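Local atomic coordinates of FI20010p1 (Drosophila melanogaster, PDB entry 7CFB), a protein that probably acts through extended Tudor domains, the first of them seen here without ligand, in assembling the piRNA amplification complex for gene silencing. Residues K39-F44 with S187-E192; A52-V57 with C171-Y176; V57-N62 with C164-M169; L84-L89 with F143-D148; R111-S116 with Y126-G131. All coordinates share one frame; numbering follows the deposited sequence.

How the contacts relate
Contact 5 lies deepest, in a six-stranded antiparallel sheet, its centre about 6 Å from that of the chain, and is the one held by a salt bridge as well as strand pairing. Contact 4 belongs to the same sheet but sits at its margin, its centre about 17 Å from that of the chain, with a single direct backbone bond. Contacts 1 and 2 serve a second, five-stranded sheet and meet where Phe-44 packs on Ala-52; contact 1 has no hydrogen bond between its segments, whereas contact 2 combines two backbone bonds with apolar packing. Contact 3 shares Val-57 with contact 2 and is a surface patch of aliphatic contacts. Ser-56 OG and Phe-130 O link contact 2 to contact 5.

Contact 1 of 5, residues K39-F44 with S187-E192; sequences KDMAAF and STLVAE
The CA atoms of Met-41 and Ser-187 stand 7.0 Å apart and those of Phe-44 and Leu-189 8.1 Å, spacings too wide for direct backbone pairing, and no hydrogen bond joins the two segments. Residues 41-43 have helical backbone angles and form a turn in which Phe-44 N bonds to Met-41 O at 3.2 Å; opposite them, 187-188 lead into an extended strand. Side chains bridge the separation. Leu-189 CD1 lies over one face of the Phe-44 ring, 28° off the ring normal, and is 3.7 Å from Phe-44 CG, a CH-pi contact in which the two side chains cross at about a right angle. The other methyl, CD2, fits between Met-41 CE and Phe-44 CB, 3.9 Å from each.

Strand 189-194 runs between strands 157-161 and 176-184 in the five-stranded sheet, which is consistent with the staphylococcal-nuclease-like (OB-fold) part that accompanies the Tudor core in extended Tudor domains. The loop 39-44 covers the start of this strand, and Ile-157 of the adjacent strand touches Met-41, Phe-44 and Leu-189 alike. Met-41 folds back on itself, chi2 -55° and chi3 -60°, which brings CE to 3.7 Å from Ser-187 C, so that it rests on this carbonyl group as well as on the leucine methyl. Next to it, Lys-39 CE passes Ser-187 O at 4.1 Å, an oxygen that accepts from Tyr-34 OH, and Asn-184 ND2 bonds to both Met-41 O and Phe-44 O.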
# COMPACT_ATOMS: atom_id res chain seq x y z
N LYS A 39 -9.81 -0.20 -7.25
CA LYS A 39 -10.13 -0.55 -5.85
C LYS A 39 -11.40 -1.41 -5.80
O LYS A 39 -12.35 -1.08 -6.48
CB LYS A 39 -10.33 0.73 -5.04
CG LYS A 39 -9.15 1.67 -4.96
CD LYS A 39 -9.39 2.91 -4.14
CE LYS A 39 -10.14 4.01 -4.85
NZ LYS A 39 -9.99 3.96 -6.32
N ASP A 40 -11.39 -2.49 -5.03
CA ASP A 40 -12.58 -3.36 -4.86
C ASP A 40 -13.39 -2.89 -3.64
O ASP A 40 -13.17 -3.38 -2.56
CB ASP A 40 -12.24 -4.84 -4.88
CG ASP A 40 -13.47 -5.72 -4.93
OD1 ASP A 40 -14.53 -5.22 -4.75
OD2 ASP A 40 -13.33 -6.90 -5.18
N MET A 41 -14.31 -1.97 -3.89
CA MET A 41 -15.22 -1.38 -2.89
C MET A 41 -16.32 -2.37 -2.48
O MET A 41 -16.84 -2.24 -1.41
CB MET A 41 -15.79 -0.07 -3.43
CG MET A 41 -14.73 0.90 -3.79
SD MET A 41 -13.57 1.29 -2.51
CE MET A 41 -14.61 1.99 -1.25
N ALA A 42 -16.56 -3.41 -3.28
CA ALA A 42 -17.55 -4.48 -3.00
C ALA A 42 -17.18 -5.30 -1.76
O ALA A 42 -18.05 -5.89 -1.20
CB ALA A 42 -17.72 -5.35 -4.21
N ALA A 43 -15.91 -5.34 -1.36
CA ALA A 43 -15.38 -6.03 -0.16
C ALA A 43 -15.86 -5.38 1.16
O ALA A 43 -15.70 -6.00 2.17
CB ALA A 43 -13.89 -6.08 -0.26
N PHE A 44 -16.37 -4.16 1.14
CA PHE A 44 -16.82 -3.49 2.38
C PHE A 44 -18.28 -3.04 2.27
O PHE A 44 -18.53 -1.88 2.10
CB PHE A 44 -15.85 -2.36 2.70
CG PHE A 44 -14.43 -2.81 2.88
CD1 PHE A 44 -13.59 -2.93 1.80
CD2 PHE A 44 -13.95 -3.14 4.12
CE1 PHE A 44 -12.29 -3.33 1.97
CE2 PHE A 44 -12.64 -3.55 4.29
CZ PHE A 44 -11.82 -3.64 3.21
N SER A 187 -15.42 5.25 -2.87
CA SER A 187 -13.98 5.54 -3.01
C SER A 187 -13.40 5.42 -1.60
O SER A 187 -12.32 4.92 -1.46
CB SER A 187 -13.76 6.87 -3.62
OG SER A 187 -14.50 7.85 -2.93
N THR A 188 -14.20 5.78 -0.62
CA THR A 188 -13.75 5.80 0.79
C THR A 188 -14.81 5.21 1.70
O THR A 188 -15.93 5.05 1.29
CB THR A 188 -13.41 7.21 1.29
OG1 THR A 188 -14.60 7.94 1.55
CG2 THR A 188 -12.55 8.01 0.35
N LEU A 189 -14.43 4.93 2.93
CA LEU A 189 -15.35 4.30 3.88
C LEU A 189 -15.47 5.13 5.15
O LEU A 189 -14.55 5.83 5.51
CB LEU A 189 -14.78 2.95 4.31
CG LEU A 189 -14.47 1.90 3.25
CD1 LEU A 189 -13.89 0.67 3.90
CD2 LEU A 189 -15.71 1.55 2.47
N VAL A 190 -16.63 5.04 5.76
CA VAL A 190 -16.81 5.57 7.12
C VAL A 190 -17.09 4.31 7.92
O VAL A 190 -18.08 3.69 7.67
CB VAL A 190 -17.93 6.61 7.21
CG1 VAL A 190 -18.24 6.93 8.65
CG2 VAL A 190 -17.59 7.86 6.44
N ALA A 191 -16.17 3.94 8.79
CA ALA A 191 -16.31 2.70 9.58
C ALA A 191 -15.92 2.93 11.04
O ALA A 191 -15.12 3.77 11.31
CB ALA A 191 -15.46 1.63 8.97
N GLU A 192 -16.49 2.14 11.91
CA GLU A 192 -16.24 2.21 13.36
C GLU A 192 -15.63 0.87 13.77
O GLU A 192 -16.21 -0.12 13.49
CB GLU A 192 -17.57 2.51 14.04
CG GLU A 192 -17.64 2.06 15.46
CD GLU A 192 -18.87 2.56 16.19
OE1 GLU A 192 -19.76 3.04 15.54
OE2 GLU A 192 -18.90 2.45 17.38

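Contact 2 of 5, residues A52-V57 with C171-Y176; sequences AVLASV and CFVNTY
Val-53 and Tyr-176 form an antiparallel non-hydrogen-bonded pair, and Val-53 CG2 presses on one face of the tyrosine ring, 3.5 Å from Tyr-176 CE1 and displaced toward the rim. CG2 reaches it because it stands anti to the carbonyl carbon of Val-53, while CG1 (chi1 172°) goes to the Asn-174 side. Beyond this pair the backbones are joined by two nearly straight bonds, Leu-54 N to Thr-175 O at 3.1 Å and Asn-174 N to Leu-54 O at 2.9 Å. The second ends in a type II beta turn, Phe-172 to Thr-175, with Asn-174 at its positive-phi position (68°). In strand 49-57, Ala-55 and Ser-56 both face Tyr-65, a classic beta bulge.

Packing is closest around Val-173: CG1 lies 3.3 Å from Ala-55 O, and CG2 meets Val-57 CG2 at 4.0 Å. One water bridges the buried residues Ala-55 and Asn-174, donating to Ala-55 O and Asn-174 OD1, while Asn-174 ND2 bonds to Asp-225 of helix 215-228. The Phe-172 side chain is looser: its carbonyl O meets Leu-54 CB at 3.7 Å, but the exposed ring leads away, and its CB is 4.3 Å from Leu-54 CD2.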
# COMPACT_ATOMS: atom_id res chain seq x y z
N ALA A 52 -10.94 -7.01 8.38
CA ALA A 52 -9.93 -6.45 7.48
C ALA A 52 -8.68 -6.10 8.28
O ALA A 52 -8.76 -5.92 9.45
CB ALA A 52 -10.45 -5.23 6.80
N VAL A 53 -7.55 -6.11 7.60
CA VAL A 53 -6.26 -5.70 8.18
C VAL A 53 -6.25 -4.18 8.27
O VAL A 53 -6.65 -3.57 7.33
CB VAL A 53 -5.10 -6.17 7.30
CG1 VAL A 53 -3.79 -5.60 7.76
CG2 VAL A 53 -5.05 -7.67 7.21
N LEU A 54 -5.79 -3.63 9.38
CA LEU A 54 -5.63 -2.17 9.49
C LEU A 54 -4.29 -1.91 8.80
O LEU A 54 -3.28 -2.17 9.39
CB LEU A 54 -5.60 -1.78 10.96
CG LEU A 54 -5.32 -0.31 11.25
CD1 LEU A 54 -6.26 0.56 10.48
CD2 LEU A 54 -5.42 0.00 12.72
N ALA A 55 -4.35 -1.50 7.54
CA ALA A 55 -3.14 -1.33 6.71
C ALA A 55 -2.22 -0.24 7.26
O ALA A 55 -1.08 -0.49 7.39
CB ALA A 55 -3.56 -1.03 5.31
N SER A 56 -2.77 0.90 7.59
CA SER A 56 -1.96 2.01 8.10
C SER A 56 -2.87 3.00 8.81
O SER A 56 -4.05 3.03 8.52
CB SER A 56 -1.19 2.69 7.01
OG SER A 56 -2.03 3.17 6.01
N VAL A 57 -2.32 3.76 9.72
CA VAL A 57 -3.13 4.81 10.37
C VAL A 57 -2.31 6.07 10.15
O VAL A 57 -1.19 6.09 10.57
CB VAL A 57 -3.36 4.46 11.85
CG1 VAL A 57 -3.63 5.68 12.70
CG2 VAL A 57 -4.47 3.45 11.99
N CYS A 171 -1.37 1.45 17.02
CA CYS A 171 -0.61 0.28 17.55
C CYS A 171 -1.14 -1.02 16.94
O CYS A 171 -0.38 -2.01 16.92
CB CYS A 171 -0.71 0.21 19.07
SG CYS A 171 -1.03 1.82 19.85
N PHE A 172 -2.39 -1.01 16.46
CA PHE A 172 -3.06 -2.19 15.86
C PHE A 172 -2.82 -2.28 14.35
O PHE A 172 -3.48 -3.07 13.71
CB PHE A 172 -4.53 -2.22 16.25
CG PHE A 172 -4.69 -2.63 17.68
CD1 PHE A 172 -4.17 -3.82 18.12
CD2 PHE A 172 -5.25 -1.77 18.60
CE1 PHE A 172 -4.27 -4.20 19.44
CE2 PHE A 172 -5.34 -2.14 19.92
CZ PHE A 172 -4.86 -3.35 20.34
N VAL A 173 -1.90 -1.49 13.80
CA VAL A 173 -1.57 -1.58 12.35
C VAL A 173 -0.95 -2.97 12.08
O VAL A 173 -0.23 -3.47 12.93
CB VAL A 173 -0.67 -0.42 11.90
CG1 VAL A 173 -0.07 -0.60 10.52
CG2 VAL A 173 -1.40 0.89 11.91
N ASN A 174 -1.28 -3.55 10.94
CA ASN A 174 -0.83 -4.89 10.50
C ASN A 174 -1.46 -5.97 11.38
O ASN A 174 -0.84 -6.96 11.57
CB ASN A 174 0.68 -5.02 10.29
CG ASN A 174 1.19 -4.20 9.15
OD1 ASN A 174 0.69 -4.29 8.05
ND2 ASN A 174 2.21 -3.39 9.40
N THR A 175 -2.64 -5.72 11.91
CA THR A 175 -3.42 -6.75 12.63
C THR A 175 -4.82 -6.80 12.03
O THR A 175 -5.22 -5.84 11.41
CB THR A 175 -3.48 -6.51 14.14
OG1 THR A 175 -4.29 -5.37 14.39
CG2 THR A 175 -2.13 -6.34 14.78
N TYR A 176 -5.51 -7.92 12.19
CA TYR A 176 -6.90 -8.04 11.72
C TYR A 176 -7.83 -7.37 12.74
O TYR A 176 -7.68 -7.60 13.91
CB TYR A 176 -7.30 -9.49 11.48
CG TYR A 176 -6.73 -10.11 10.25
CD1 TYR A 176 -7.38 -10.02 9.04
CD2 TYR A 176 -5.53 -10.78 10.29
CE1 TYR A 176 -6.85 -10.58 7.90
CE2 TYR A 176 -4.99 -11.35 9.16
CZ TYR A 176 -5.65 -11.26 7.96
OH TYR A 176 -5.12 -11.81 6.86
O HOH W 1 -0.00 -2.58 6.01

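Contact 3 of 5, residues V57-N62 with C164-M169; sequences VDVTDN and CDIANM
Ile-166 CG2 is the methyl on which the contact centres: Val-57 CG1 touches it at 3.8 Å, Val-59 CG1 at 4.3 Å, and the backbone O of Asn-62 at 4.0 Å. CG2 points that way because it stands anti to the backbone N of Ile-166, which leaves CG1 beside that nitrogen, where Asn-62 OD1 comes across it at about a right angle. Val-57 crosses Ile-166 obliquely and works with both branches, its CG2 lying 4.2 Å from the carbonyl C of Met-169, one turn further along the helix. An alanine at Val-57 has neither methyl branch, and a gap would probably open beside Ile-166 CG2 and the Met-169 carbonyl.

No hydrogen bond crosses between the segments; each has internal bonds. In helix 166-169, Met-169 N bonds to Asp-165 O at 2.9 Å, and Asp-165 holds the N-cap position. In the loop, Asp-58 OD1 takes Thr-60 OG1 at 2.8 Å on its syn side and Thr-60 N from above the carboxylate plane, while Asp-61 N bonds to Asp-58 O at 3.0 Å. Further out, Asp-61 OD2 forms a salt bridge with Arg-158 of the neighbouring strand 157-161, and His-170 touches both valines. The arrangement is that of an Asx turn within the connection of the beta hairpin 49-57 and 64-67, its valine side laid against a short surface helix.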
# COMPACT_ATOMS: atom_id res chain seq x y z
N VAL A 57 -2.32 3.76 9.72
CA VAL A 57 -3.13 4.81 10.37
C VAL A 57 -2.31 6.07 10.15
O VAL A 57 -1.19 6.09 10.57
CB VAL A 57 -3.36 4.46 11.85
CG1 VAL A 57 -3.63 5.68 12.70
CG2 VAL A 57 -4.47 3.45 11.99
N ASP A 58 -2.82 7.00 9.38
CA ASP A 58 -2.00 8.19 9.10
C ASP A 58 -2.48 9.26 10.07
O ASP A 58 -3.34 10.04 9.68
CB ASP A 58 -2.13 8.61 7.64
CG ASP A 58 -1.32 9.83 7.30
OD1 ASP A 58 -0.67 10.34 8.19
OD2 ASP A 58 -1.34 10.23 6.14
N VAL A 59 -1.77 9.45 11.18
CA VAL A 59 -2.19 10.40 12.25
C VAL A 59 -1.84 11.85 11.89
O VAL A 59 -2.10 12.69 12.72
CB VAL A 59 -1.74 9.99 13.67
CG1 VAL A 59 -2.70 10.52 14.70
CG2 VAL A 59 -1.67 8.48 13.83
N THR A 60 -1.24 12.03 10.72
CA THR A 60 -0.92 13.36 10.20
C THR A 60 -1.99 13.75 9.20
O THR A 60 -2.05 14.89 8.85
CB THR A 60 0.46 13.35 9.54
OG1 THR A 60 0.29 12.96 8.19
CG2 THR A 60 1.38 12.39 10.23
N ASP A 61 -2.73 12.77 8.66
CA ASP A 61 -3.80 13.04 7.66
C ASP A 61 -5.17 12.60 8.19
O ASP A 61 -6.15 12.60 7.41
CB ASP A 61 -3.48 12.38 6.31
CG ASP A 61 -4.33 12.91 5.17
OD1 ASP A 61 -4.53 14.14 5.11
OD2 ASP A 61 -4.78 12.09 4.34
N ASN A 62 -5.22 12.24 9.47
CA ASN A 62 -6.41 11.73 10.21
C ASN A 62 -6.89 10.35 9.74
O ASN A 62 -7.03 9.50 10.57
CB ASN A 62 -7.51 12.79 10.38
CG ASN A 62 -8.46 12.51 11.53
OD1 ASN A 62 -8.22 11.63 12.35
ND2 ASN A 62 -9.56 13.24 11.57
N CYS A 164 -13.54 6.27 18.00
CA CYS A 164 -12.38 5.50 18.49
C CYS A 164 -11.19 6.42 18.70
O CYS A 164 -11.20 7.52 18.19
CB CYS A 164 -11.99 4.39 17.53
SG CYS A 164 -11.52 5.00 15.89
N ASP A 165 -10.18 5.91 19.38
CA ASP A 165 -8.92 6.65 19.62
C ASP A 165 -7.98 6.27 18.48
O ASP A 165 -7.41 5.20 18.52
CB ASP A 165 -8.39 6.30 21.00
CG ASP A 165 -7.15 7.04 21.44
OD1 ASP A 165 -6.89 8.10 20.92
OD2 ASP A 165 -6.46 6.53 22.29
N ILE A 166 -7.83 7.18 17.54
CA ILE A 166 -6.98 6.96 16.34
C ILE A 166 -5.56 6.70 16.80
O ILE A 166 -4.94 5.81 16.26
CB ILE A 166 -7.05 8.19 15.45
CG1 ILE A 166 -8.49 8.51 15.09
CG2 ILE A 166 -6.19 8.03 14.24
CD1 ILE A 166 -9.28 9.11 16.26
N ALA A 167 -5.08 7.44 17.78
CA ALA A 167 -3.69 7.23 18.24
C ALA A 167 -3.54 5.80 18.76
O ALA A 167 -2.57 5.16 18.46
CB ALA A 167 -3.35 8.24 19.30
N ASN A 168 -4.51 5.33 19.52
CA ASN A 168 -4.47 3.95 20.06
C ASN A 168 -4.57 2.94 18.92
O ASN A 168 -3.92 1.93 18.98
CB ASN A 168 -5.47 3.70 21.19
CG ASN A 168 -5.16 2.38 21.86
OD1 ASN A 168 -4.00 2.01 21.98
ND2 ASN A 168 -6.18 1.65 22.26
N MET A 169 -5.34 3.27 17.88
CA MET A 169 -5.56 2.42 16.69
C MET A 169 -4.24 2.19 15.94
O MET A 169 -4.07 1.13 15.43
CB MET A 169 -6.60 3.04 15.77
CG MET A 169 -8.00 2.99 16.32
SD MET A 169 -8.53 1.39 16.87
CE MET A 169 -8.58 0.54 15.31

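Contact 4 of 5, residues L84-L89 with F143-D148; sequences LPLQEL and FKLPDD
Phe-143 packs against Leu-86 and Glu-88 where strand 87-89, at the margin of the six-stranded antiparallel sheet of the Tudor domain, meets strand 142-144. The pairing is irregular: the touching parts run 128° apart, yet Lys-144 N bonds to Gln-87 O at 3.0 Å, nearly straight. With CG anti to its carbonyl carbon (chi1 -49°), the Phe-143 ring has the peptide atoms Gln-87 C and Glu-88 N in its plane, at its edge. Phe-143 CD1 is 3.5 Å from Glu-88 CA. Leu-86 crosses the phenylalanine at about a right angle, its CB 3.6 Å from Phe-143 CB. Beyond, Leu-86 CD2 reaches Pro-146 CD, also at 3.6 Å. On the other flank, Leu-89 lies over the backbone, CG 3.6 Å from Lys-144 N, and its CD2 passes the lysine CB obliquely.

Leu-102 and Ile-109 of the next two strands also touch the Phe-143 side chain. An alanine in place of Phe-143 lacks the ring, and a gap would probably open between strand 87-89 and these two residues. On the other side of the Gln-87 and Lys-144 pair, a water replaces a direct bond, accepting from Gln-87 N at 2.8 Å and donating to Lys-144 O at 2.8 Å.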
# COMPACT_ATOMS: atom_id res chain seq x y z
N LEU A 84 8.09 -15.27 -5.71
CA LEU A 84 8.06 -15.24 -7.20
C LEU A 84 9.20 -14.37 -7.72
O LEU A 84 9.33 -13.28 -7.26
CB LEU A 84 6.76 -14.67 -7.74
CG LEU A 84 5.45 -15.35 -7.39
CD1 LEU A 84 4.32 -14.62 -8.06
CD2 LEU A 84 5.44 -16.79 -7.85
N PRO A 85 10.02 -14.82 -8.68
CA PRO A 85 11.03 -13.98 -9.26
C PRO A 85 10.38 -12.90 -10.14
O PRO A 85 9.37 -13.15 -10.70
CB PRO A 85 11.87 -14.94 -10.09
CG PRO A 85 10.97 -16.08 -10.36
CD PRO A 85 10.05 -16.17 -9.17
N LEU A 86 11.02 -11.75 -10.24
CA LEU A 86 10.50 -10.64 -11.06
C LEU A 86 11.65 -10.05 -11.88
O LEU A 86 12.75 -10.16 -11.48
CB LEU A 86 9.93 -9.55 -10.15
CG LEU A 86 8.69 -9.89 -9.34
CD1 LEU A 86 8.35 -8.72 -8.44
CD2 LEU A 86 7.53 -10.18 -10.25
N GLN A 87 11.32 -9.47 -13.02
CA GLN A 87 12.34 -8.84 -13.86
C GLN A 87 12.71 -7.49 -13.25
O GLN A 87 11.85 -6.67 -13.12
CB GLN A 87 11.74 -8.65 -15.24
CG GLN A 87 12.58 -7.83 -16.19
CD GLN A 87 13.84 -8.57 -16.55
OE1 GLN A 87 14.90 -8.35 -15.99
NE2 GLN A 87 13.72 -9.46 -17.51
N GLU A 88 13.97 -7.30 -12.90
CA GLU A 88 14.41 -6.00 -12.36
C GLU A 88 14.32 -4.97 -13.48
O GLU A 88 14.46 -5.34 -14.61
CB GLU A 88 15.79 -6.14 -11.72
CG GLU A 88 16.26 -4.89 -11.01
CD GLU A 88 17.60 -4.99 -10.29
OE1 GLU A 88 18.02 -6.10 -9.95
OE2 GLU A 88 18.18 -3.95 -10.06
N LEU A 89 14.05 -3.72 -13.13
CA LEU A 89 13.87 -2.64 -14.12
C LEU A 89 14.94 -1.57 -13.94
O LEU A 89 15.41 -1.40 -12.86
CB LEU A 89 12.51 -1.99 -13.84
CG LEU A 89 11.28 -2.73 -14.33
CD1 LEU A 89 10.04 -1.93 -13.99
CD2 LEU A 89 11.35 -2.97 -15.81
N PHE A 143 11.10 -3.60 -9.82
CA PHE A 143 10.78 -4.71 -10.74
C PHE A 143 9.44 -4.50 -11.43
O PHE A 143 8.62 -3.75 -10.96
CB PHE A 143 10.60 -5.99 -9.95
CG PHE A 143 11.70 -6.29 -8.97
CD1 PHE A 143 12.87 -6.87 -9.39
CD2 PHE A 143 11.55 -5.98 -7.64
CE1 PHE A 143 13.87 -7.14 -8.48
CE2 PHE A 143 12.55 -6.25 -6.73
CZ PHE A 143 13.70 -6.85 -7.16
N LYS A 144 9.32 -5.17 -12.57
CA LYS A 144 8.10 -5.26 -13.39
C LYS A 144 7.22 -6.37 -12.84
O LYS A 144 7.73 -7.38 -12.43
CB LYS A 144 8.47 -5.58 -14.83
CG LYS A 144 7.31 -5.54 -15.80
CD LYS A 144 7.41 -6.59 -16.87
CE LYS A 144 7.69 -5.99 -18.22
NZ LYS A 144 6.44 -5.52 -18.85
N LEU A 145 5.94 -6.13 -12.73
CA LEU A 145 5.07 -7.19 -12.24
C LEU A 145 4.50 -7.92 -13.44
O LEU A 145 4.34 -7.32 -14.45
CB LEU A 145 3.90 -6.57 -11.48
CG LEU A 145 4.22 -5.97 -10.12
CD1 LEU A 145 3.10 -5.04 -9.73
CD2 LEU A 145 4.40 -7.05 -9.10
N PRO A 146 4.19 -9.22 -13.34
CA PRO A 146 3.47 -9.90 -14.39
C PRO A 146 2.09 -9.23 -14.46
O PRO A 146 1.50 -8.95 -13.46
CB PRO A 146 3.42 -11.36 -13.94
CG PRO A 146 3.71 -11.31 -12.49
CD PRO A 146 4.59 -10.10 -12.28
N ASP A 147 1.53 -9.21 -15.65
CA ASP A 147 0.29 -8.46 -15.95
C ASP A 147 -0.86 -8.82 -15.01
O ASP A 147 -1.55 -7.91 -14.62
CB ASP A 147 -0.09 -8.68 -17.40
CG ASP A 147 -1.13 -7.71 -17.89
OD1 ASP A 147 -0.76 -6.65 -18.35
OD2 ASP A 147 -2.28 -8.06 -17.80
N ASP A 148 -1.03 -10.07 -14.62
CA ASP A 148 -2.14 -10.40 -13.70
C ASP A 148 -1.95 -9.67 -12.37
O ASP A 148 -2.92 -9.19 -11.85
CB ASP A 148 -2.33 -11.91 -13.58
CG ASP A 148 -1.24 -12.63 -12.83
OD1 ASP A 148 -0.12 -12.59 -13.29
OD2 ASP A 148 -1.51 -13.14 -11.78
O HOH W 2 8.67 -9.57 -13.92

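Contact 5 of 5, residues R111-S116 with Y126-G131; sequences RITINS and YLIDFG
The guanidinium of Arg-111 has Ile-128 CD1 over the centre of one face, 3.6 Å from Arg-111 CZ, and the Asp-129 carboxylate at its edge. The methyl gets there because Ile-128 CG1 stands between its backbone N and carbonyl carbon (chi1 73°). The guanidinium and carboxylate planes are 17° apart, and the grip is side-on: NE meets Asp-129 OD2 and NH2 meets Asp-129 OD1, both at 2.9 Å, each oxygen accepting with its syn lone pair. Ile-128 N lies above one face of the Tyr-126 ring and Thr-113 CG2 near its edge; the ring also stacks with His-133.

Strands 108-117 and 123-127 pair as a hairpin in the antiparallel sheet of the Tudor domain (SH3 clan), Tyr-126 N bonding to Thr-113 O at 2.9 Å and Thr-113 N to Tyr-126 O at 3.1 Å. Past Leu-127 one water donates to Arg-111 O and accepts from Asp-129 N. A second joins Arg-111 N to Asp-129 OD2, giving this oxygen two donors.

Arg-111 also bonds to Leu-152 O and Pro-153 O, tying the salt bridge to the chain leading to strand 157-161; helix 74-80 rests on it through Ile-76, and Leu-127 packs on strand 132-136.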
# COMPACT_ATOMS: atom_id res chain seq x y z
N ARG A 111 3.86 -3.39 -4.07
CA ARG A 111 3.35 -2.68 -5.27
C ARG A 111 3.43 -1.18 -5.03
O ARG A 111 3.16 -0.76 -3.95
CB ARG A 111 1.96 -3.19 -5.69
CG ARG A 111 1.90 -4.68 -5.94
CD ARG A 111 0.71 -5.07 -6.77
NE ARG A 111 -0.50 -4.79 -6.05
CZ ARG A 111 -1.69 -4.67 -6.58
NH1 ARG A 111 -1.86 -4.79 -7.87
NH2 ARG A 111 -2.70 -4.39 -5.81
N ILE A 112 3.79 -0.46 -6.06
CA ILE A 112 4.04 1.00 -5.96
C ILE A 112 3.65 1.67 -7.27
O ILE A 112 3.66 1.02 -8.28
CB ILE A 112 5.54 1.19 -5.67
CG1 ILE A 112 5.92 2.63 -5.31
CG2 ILE A 112 6.40 0.60 -6.76
CD1 ILE A 112 7.37 2.87 -5.10
N THR A 113 3.31 2.94 -7.19
CA THR A 113 3.09 3.77 -8.37
C THR A 113 3.76 5.13 -8.12
O THR A 113 3.76 5.56 -7.00
CB THR A 113 1.61 3.87 -8.71
OG1 THR A 113 1.62 4.59 -9.93
CG2 THR A 113 0.81 4.59 -7.66
N ILE A 114 4.35 5.72 -9.15
CA ILE A 114 4.93 7.07 -9.04
C ILE A 114 3.83 8.06 -9.41
O ILE A 114 3.30 7.96 -10.47
CB ILE A 114 6.17 7.25 -9.92
CG1 ILE A 114 7.23 6.21 -9.63
CG2 ILE A 114 6.72 8.65 -9.74
CD1 ILE A 114 7.97 6.46 -8.38
N ASN A 115 3.49 8.96 -8.52
CA ASN A 115 2.41 9.93 -8.80
C ASN A 115 2.96 11.26 -9.31
O ASN A 115 2.28 11.88 -10.07
CB ASN A 115 1.38 9.99 -7.68
CG ASN A 115 1.95 10.39 -6.34
OD1 ASN A 115 2.37 9.57 -5.56
ND2 ASN A 115 1.94 11.68 -6.08
N SER A 116 4.15 11.67 -8.92
CA SER A 116 4.68 12.98 -9.36
C SER A 116 6.20 13.05 -9.20
O SER A 116 6.75 12.28 -8.46
CB SER A 116 4.03 14.12 -8.62
OG SER A 116 4.49 14.21 -7.30
N TYR A 126 3.29 6.16 -4.18
CA TYR A 126 2.22 5.60 -3.34
C TYR A 126 2.32 4.07 -3.27
O TYR A 126 2.37 3.43 -4.25
CB TYR A 126 0.87 6.06 -3.89
CG TYR A 126 -0.34 5.59 -3.13
CD1 TYR A 126 -0.43 5.78 -1.77
CD2 TYR A 126 -1.38 4.95 -3.76
CE1 TYR A 126 -1.53 5.39 -1.06
CE2 TYR A 126 -2.48 4.52 -3.06
CZ TYR A 126 -2.56 4.74 -1.70
OH TYR A 126 -3.63 4.35 -0.98
N LEU A 127 2.31 3.56 -2.06
CA LEU A 127 2.31 2.10 -1.83
C LEU A 127 0.84 1.70 -1.80
O LEU A 127 0.23 1.79 -0.78
CB LEU A 127 3.06 1.82 -0.53
CG LEU A 127 4.48 2.34 -0.46
CD1 LEU A 127 5.24 1.69 0.66
CD2 LEU A 127 5.21 2.10 -1.75
N ILE A 128 0.36 1.22 -2.94
CA ILE A 128 -1.08 0.95 -3.19
C ILE A 128 -1.65 -0.07 -2.21
O ILE A 128 -2.80 0.03 -1.91
CB ILE A 128 -1.37 0.64 -4.67
CG1 ILE A 128 -0.87 -0.74 -5.10
CG2 ILE A 128 -0.85 1.74 -5.57
CD1 ILE A 128 -1.23 -1.12 -6.49
N ASP A 129 -0.88 -1.07 -1.81
CA ASP A 129 -1.38 -2.11 -0.89
C ASP A 129 -1.31 -1.69 0.58
O ASP A 129 -2.01 -2.29 1.34
CB ASP A 129 -0.76 -3.47 -1.21
CG ASP A 129 -1.03 -3.89 -2.64
OD1 ASP A 129 -2.08 -3.60 -3.12
OD2 ASP A 129 -0.16 -4.43 -3.24
N PHE A 130 -0.46 -0.72 0.92
CA PHE A 130 -0.29 -0.27 2.33
C PHE A 130 -0.96 1.08 2.62
O PHE A 130 -1.11 1.39 3.76
CB PHE A 130 1.18 -0.13 2.70
CG PHE A 130 2.02 -1.37 2.56
CD1 PHE A 130 1.45 -2.61 2.37
CD2 PHE A 130 3.40 -1.28 2.62
CE1 PHE A 130 2.24 -3.73 2.22
CE2 PHE A 130 4.19 -2.41 2.50
CZ PHE A 130 3.60 -3.64 2.31
N GLY A 131 -1.41 1.80 1.61
CA GLY A 131 -1.99 3.12 1.82
C GLY A 131 -1.00 4.15 2.32
O GLY A 131 -1.41 5.02 3.02
O HOH W 3 1.96 -1.34 -1.56
O HOH W 4 2.23 -5.09 -2.15